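Local structure of CT296 (Chlamydia trachomatis, 3QH6) at residues L26-L39 with L65-L77. The protein is of unknown function but structurally resembles Fe(II) 2-oxoglutarate-dependent enzymes, which suggests, without establishing, a related iron-dependent activity. Residues are numbered along the deposited sequence; the frame is centred on the assembly and turned at random.
Sequences LAPVSDCKQLEAEL and LPGVQMIVKRVRL
At chi1 -176° the Leu35 side chain swings to the side of its carbonyl carbon, which lays CD1 over the backbone of Gly67 and Val68, while Ile71, whose CG1 lies beside its own N and continues extended, carries CD1 back to helix 29-42. Leu35 CD1 stands 4.0 Å from Gly67 C, and the two CA atoms of this pair are 5.9 Å apart; a glycine with no side chain permits that approach. The other branch, Leu35 CD2, meets Ile71 CD1 at 4.1 Å, and the same Ile71 methyl rests 3.9 Å from Asp31 O on the opposing helix. Beside this pair, Leu65 CD1 packs against Leu39 CD2 at 3.8 Å and also reaches Glu38 CB. The segment axes run antiparallel at 160° and approach to 9.9 Å, forming a helix pair on one face of the antiparallel sheet, as in the helical layer beside a cupin-type beta core; Ile71 and Ala27 both touch Leu115 of strand 111-116. Charge adds little directional hold: Asp31 OD2 and Arg74 NH1 form a long 3.8 Å salt bridge in which the oxygen sits off the guanidinium plane, so no N-H is aimed at it, and the two flat groups are turned 55° apart. Past a Schellman motif, marked by positive phi at Arg76, a Leu77 N to Val72 O bond and a weak Arg76 N to Lys73 O bond, Leu77 CD2 packs 3.9 Å from Leu26 CD2. Val75 CG2 touches Pro28 CD, and the two side chains run past one another head to tail.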
loop_
_atom_site.group_PDB
_atom_site.type_symbol
_atom_site.label_atom_id
_atom_site.label_comp_id
_atom_site.label_asym_id
_atom_site.label_seq_id
_atom_site.Cartn_x
_atom_site.Cartn_y
_atom_site.Cartn_z
ATOM N N LEU A 26 -1.277 9.161 -2.263
ATOM C CA LEU A 26 0.010 8.475 -2.298
ATOM C C LEU A 26 0.330 7.991 -3.715
ATOM O O LEU A 26 1.460 8.112 -4.178
ATOM C CB LEU A 26 -0.000 7.300 -1.315
ATOM C CG LEU A 26 1.299 6.508 -1.112
ATOM C CD1 LEU A 26 2.424 7.421 -0.652
ATOM C CD2 LEU A 26 1.085 5.392 -0.096
ATOM N N ALA A 27 -0.680 7.446 -4.391
ATOM C CA ALA A 27 -0.524 6.871 -5.719
ATOM C C ALA A 27 -1.546 7.525 -6.655
ATOM O O ALA A 27 -2.647 7.845 -6.206
ATOM C CB ALA A 27 -0.745 5.375 -5.656
ATOM N N PRO A 28 -1.183 7.726 -7.946
ATOM C CA PRO A 28 -2.090 8.366 -8.906
ATOM C C PRO A 28 -3.401 7.615 -8.988
ATOM O O PRO A 28 -3.406 6.399 -9.147
ATOM C CB PRO A 28 -1.341 8.256 -10.238
ATOM C CG PRO A 28 0.094 8.082 -9.877
ATOM C CD PRO A 28 0.066 7.285 -8.595
ATOM N N VAL A 29 -4.502 8.338 -8.886
ATOM C CA VAL A 29 -5.818 7.715 -8.853
ATOM C C VAL A 29 -6.132 6.908 -10.113
ATOM O O VAL A 29 -6.825 5.897 -10.037
ATOM C CB VAL A 29 -6.910 8.777 -8.607
ATOM C CG1 VAL A 29 -8.294 8.246 -9.016
ATOM C CG2 VAL A 29 -6.878 9.223 -7.151
ATOM N N SER A 30 -5.622 7.345 -11.270
ATOM C CA SER A 30 -5.877 6.664 -12.541
ATOM C C SER A 30 -5.149 5.328 -12.640
ATOM O O SER A 30 -5.677 4.362 -13.179
ATOM C CB SER A 30 -5.480 7.559 -13.719
ATOM O OG SER A 30 -4.208 8.149 -13.498
ATOM N N ASP A 31 -3.928 5.276 -12.122
ATOM C CA ASP A 31 -3.211 4.013 -12.014
ATOM C C ASP A 31 -3.916 3.033 -11.072
ATOM O O ASP A 31 -3.934 1.835 -11.340
ATOM C CB ASP A 31 -1.779 4.238 -11.527
ATOM C CG ASP A 31 -0.915 4.922 -12.576
ATOM O OD1 ASP A 31 -1.281 4.866 -13.779
ATOM O OD2 ASP A 31 0.124 5.509 -12.196
ATOM N N CYS A 32 -4.484 3.529 -9.980
ATOM C CA CYS A 32 -5.222 2.630 -9.074
ATOM C C CYS A 32 -6.481 2.028 -9.700
ATOM O O CYS A 32 -6.697 0.829 -9.602
ATOM C CB CYS A 32 -5.571 3.315 -7.758
ATOM S SG CYS A 32 -4.121 3.761 -6.842
ATOM N N LYS A 33 -7.317 2.849 -10.330
ATOM C CA LYS A 33 -8.527 2.349 -11.003
ATOM C C LYS A 33 -8.225 1.375 -12.149
ATOM O O LYS A 33 -8.965 0.410 -12.361
ATOM C CB LYS A 33 -9.341 3.515 -11.580
ATOM C CG LYS A 33 -9.677 4.609 -10.584
ATOM C CD LYS A 33 -10.587 4.118 -9.467
ATOM C CE LYS A 33 -11.177 5.291 -8.700
ATOM N NZ LYS A 33 -12.098 6.086 -9.543
ATOM N N GLN A 34 -7.159 1.634 -12.903
ATOM C CA GLN A 34 -6.768 0.734 -13.979
ATOM C C GLN A 34 -6.412 -0.638 -13.407
ATOM O O GLN A 34 -6.907 -1.649 -13.875
ATOM C CB GLN A 34 -5.606 1.314 -14.803
ATOM N N LEU A 35 -5.567 -0.667 -12.379
ATOM C CA LEU A 35 -5.246 -1.915 -11.670
ATOM C C LEU A 35 -6.515 -2.639 -11.175
ATOM O O LEU A 35 -6.692 -3.826 -11.411
ATOM C CB LEU A 35 -4.325 -1.613 -10.467
ATOM C CG LEU A 35 -3.804 -2.819 -9.676
ATOM C CD1 LEU A 35 -3.034 -3.757 -10.591
ATOM C CD2 LEU A 35 -2.929 -2.421 -8.511
ATOM N N GLU A 36 -7.401 -1.918 -10.494
ATOM C CA GLU A 36 -8.630 -2.518 -10.016
ATOM C C GLU A 36 -9.475 -3.142 -11.152
ATOM O O GLU A 36 -10.086 -4.209 -10.971
ATOM C CB GLU A 36 -9.475 -1.514 -9.230
ATOM C CG GLU A 36 -10.542 -2.278 -8.422
ATOM C CD GLU A 36 -11.668 -1.414 -7.904
ATOM O OE1 GLU A 36 -12.015 -1.586 -6.705
ATOM O OE2 GLU A 36 -12.206 -0.586 -8.696
ATOM N N ALA A 37 -9.525 -2.483 -12.304
ATOM C CA ALA A 37 -10.327 -2.990 -13.419
ATOM C C ALA A 37 -9.718 -4.285 -13.954
ATOM O O ALA A 37 -10.438 -5.226 -14.263
ATOM C CB ALA A 37 -10.463 -1.931 -14.517
ATOM N N GLU A 38 -8.391 -4.354 -14.019
ATOM C CA GLU A 38 -7.708 -5.579 -14.429
ATOM C C GLU A 38 -7.897 -6.704 -13.422
ATOM O O GLU A 38 -8.025 -7.865 -13.815
ATOM C CB GLU A 38 -6.210 -5.331 -14.668
ATOM C CG GLU A 38 -5.942 -4.239 -15.715
ATOM C CD GLU A 38 -4.652 -4.441 -16.506
ATOM O OE1 GLU A 38 -4.216 -5.598 -16.701
ATOM O OE2 GLU A 38 -4.072 -3.424 -16.948
ATOM N N LEU A 39 -7.903 -6.379 -12.126
ATOM C CA LEU A 39 -8.139 -7.395 -11.106
ATOM C C LEU A 39 -9.570 -7.935 -11.232
ATOM O O LEU A 39 -9.802 -9.124 -11.055
ATOM C CB LEU A 39 -7.891 -6.853 -9.687
ATOM C CG LEU A 39 -6.421 -6.655 -9.278
ATOM C CD1 LEU A 39 -6.259 -5.660 -8.149
ATOM C CD2 LEU A 39 -5.793 -7.987 -8.902
ATOM N N LEU A 65 -0.267 -9.597 -12.751
ATOM C CA LEU A 65 -0.488 -8.291 -13.393
ATOM C C LEU A 65 0.712 -7.377 -13.163
ATOM O O LEU A 65 1.127 -7.192 -12.015
ATOM C CB LEU A 65 -1.714 -7.614 -12.755
ATOM C CG LEU A 65 -3.019 -8.402 -12.774
ATOM C CD1 LEU A 65 -4.163 -7.542 -12.259
ATOM C CD2 LEU A 65 -3.304 -8.880 -14.192
ATOM N N PRO A 66 1.225 -6.728 -14.230
ATOM C CA PRO A 66 2.420 -5.909 -14.061
ATOM C C PRO A 66 2.113 -4.610 -13.315
ATOM O O PRO A 66 3.032 -3.989 -12.773
ATOM C CB PRO A 66 2.861 -5.644 -15.507
ATOM C CG PRO A 66 1.587 -5.646 -16.269
ATOM C CD PRO A 66 0.780 -6.754 -15.633
ATOM N N GLY A 67 0.838 -4.232 -13.248
ATOM C CA GLY A 67 0.440 -2.975 -12.629
ATOM C C GLY A 67 0.816 -2.868 -11.158
ATOM O O GLY A 67 1.006 -1.757 -10.665
ATOM N N VAL A 68 0.948 -3.995 -10.461
ATOM C CA VAL A 68 1.280 -3.925 -9.044
ATOM C C VAL A 68 2.700 -3.457 -8.883
ATOM O O VAL A 68 2.942 -2.483 -8.214
ATOM C CB VAL A 68 1.132 -5.271 -8.312
ATOM C CG1 VAL A 68 1.485 -5.068 -6.814
ATOM C CG2 VAL A 68 -0.268 -5.800 -8.500
ATOM N N GLN A 69 3.662 -4.134 -9.506
ATOM C CA GLN A 69 5.035 -3.708 -9.293
ATOM C C GLN A 69 5.231 -2.361 -9.939
ATOM O O GLN A 69 6.102 -1.637 -9.550
ATOM C CB GLN A 69 6.064 -4.713 -9.847
ATOM C CG GLN A 69 6.289 -5.959 -8.960
ATOM C CD GLN A 69 7.245 -5.720 -7.772
ATOM O OE1 GLN A 69 7.336 -4.615 -7.214
ATOM N NE2 GLN A 69 7.937 -6.779 -7.364
ATOM N N MET A 70 4.476 -2.051 -10.984
ATOM C CA MET A 70 4.651 -0.741 -11.646
ATOM C C MET A 70 4.280 0.386 -10.695
ATOM O O MET A 70 4.973 1.391 -10.621
ATOM C CB MET A 70 3.842 -0.653 -12.922
ATOM C CG MET A 70 4.528 -1.366 -14.082
ATOM S SD MET A 70 3.409 -1.474 -15.470
ATOM C CE MET A 70 3.341 0.277 -15.936
ATOM N N ILE A 71 3.200 0.199 -9.947
ATOM C CA ILE A 71 2.826 1.194 -8.936
ATOM C C ILE A 71 3.880 1.242 -7.836
ATOM O O ILE A 71 4.280 2.310 -7.395
ATOM C CB ILE A 71 1.450 0.906 -8.354
ATOM C CG1 ILE A 71 0.378 1.259 -9.391
ATOM C CG2 ILE A 71 1.244 1.729 -7.057
ATOM C CD1 ILE A 71 -1.039 1.230 -8.863
ATOM N N VAL A 72 4.338 0.076 -7.394
ATOM C CA VAL A 72 5.323 0.033 -6.298
ATOM C C VAL A 72 6.558 0.815 -6.730
ATOM O O VAL A 72 7.076 1.669 -6.002
ATOM C CB VAL A 72 5.728 -1.433 -5.974
ATOM C CG1 VAL A 72 6.996 -1.464 -5.129
ATOM C CG2 VAL A 72 4.585 -2.154 -5.309
ATOM N N LYS A 73 7.017 0.543 -7.944
ATOM C CA LYS A 73 8.262 1.141 -8.430
ATOM C C LYS A 73 8.119 2.616 -8.833
ATOM O O LYS A 73 9.020 3.410 -8.605
ATOM C CB LYS A 73 8.756 0.368 -9.651
ATOM C CG LYS A 73 9.109 -1.103 -9.360
ATOM C CD LYS A 73 10.324 -1.191 -8.463
ATOM C CE LYS A 73 10.980 -2.551 -8.556
ATOM N NZ LYS A 73 10.281 -3.546 -7.723
ATOM N N ARG A 74 7.024 2.965 -9.479
ATOM C CA ARG A 74 6.898 4.321 -10.004
ATOM C C ARG A 74 6.456 5.284 -8.926
ATOM O O ARG A 74 6.663 6.490 -9.055
ATOM C CB ARG A 74 5.925 4.378 -11.179
ATOM C CG ARG A 74 6.364 3.517 -12.379
ATOM C CD ARG A 74 5.289 3.491 -13.455
ATOM N NE ARG A 74 5.114 4.821 -14.048
ATOM C CZ ARG A 74 3.994 5.260 -14.597
ATOM N NH1 ARG A 74 2.915 4.498 -14.592
ATOM N NH2 ARG A 74 3.957 6.474 -15.150
ATOM N N VAL A 75 5.842 4.770 -7.869
ATOM C CA VAL A 75 5.501 5.635 -6.728
ATOM C C VAL A 75 6.610 5.540 -5.666
ATOM O O VAL A 75 6.625 6.306 -4.719
ATOM C CB VAL A 75 4.107 5.285 -6.174
ATOM C CG1 VAL A 75 3.734 6.191 -5.017
ATOM C CG2 VAL A 75 3.079 5.430 -7.306
ATOM N N ARG A 76 7.556 4.617 -5.867
ATOM C CA ARG A 76 8.706 4.418 -4.959
ATOM C C ARG A 76 8.291 3.963 -3.561
ATOM O O ARG A 76 8.960 4.282 -2.570
ATOM C CB ARG A 76 9.586 5.676 -4.859
ATOM C CG ARG A 76 9.981 6.221 -6.219
ATOM C CD ARG A 76 10.849 7.452 -6.093
ATOM N NE ARG A 76 12.165 7.181 -5.532
ATOM C CZ ARG A 76 12.529 7.416 -4.267
ATOM N NH1 ARG A 76 11.668 7.922 -3.392
ATOM N NH2 ARG A 76 13.773 7.142 -3.874
ATOM N N LEU A 77 7.203 3.205 -3.490
ATOM C CA LEU A 77 6.736 2.637 -2.232
ATOM C C LEU A 77 7.806 1.805 -1.532
ATOM O O LEU A 77 7.855 1.791 -0.307
ATOM C CB LEU A 77 5.512 1.735 -2.455
ATOM C CG LEU A 77 4.278 2.440 -3.006
ATOM C CD1 LEU A 77 3.089 1.492 -3.047
ATOM C CD2 LEU A 77 3.948 3.693 -2.154
#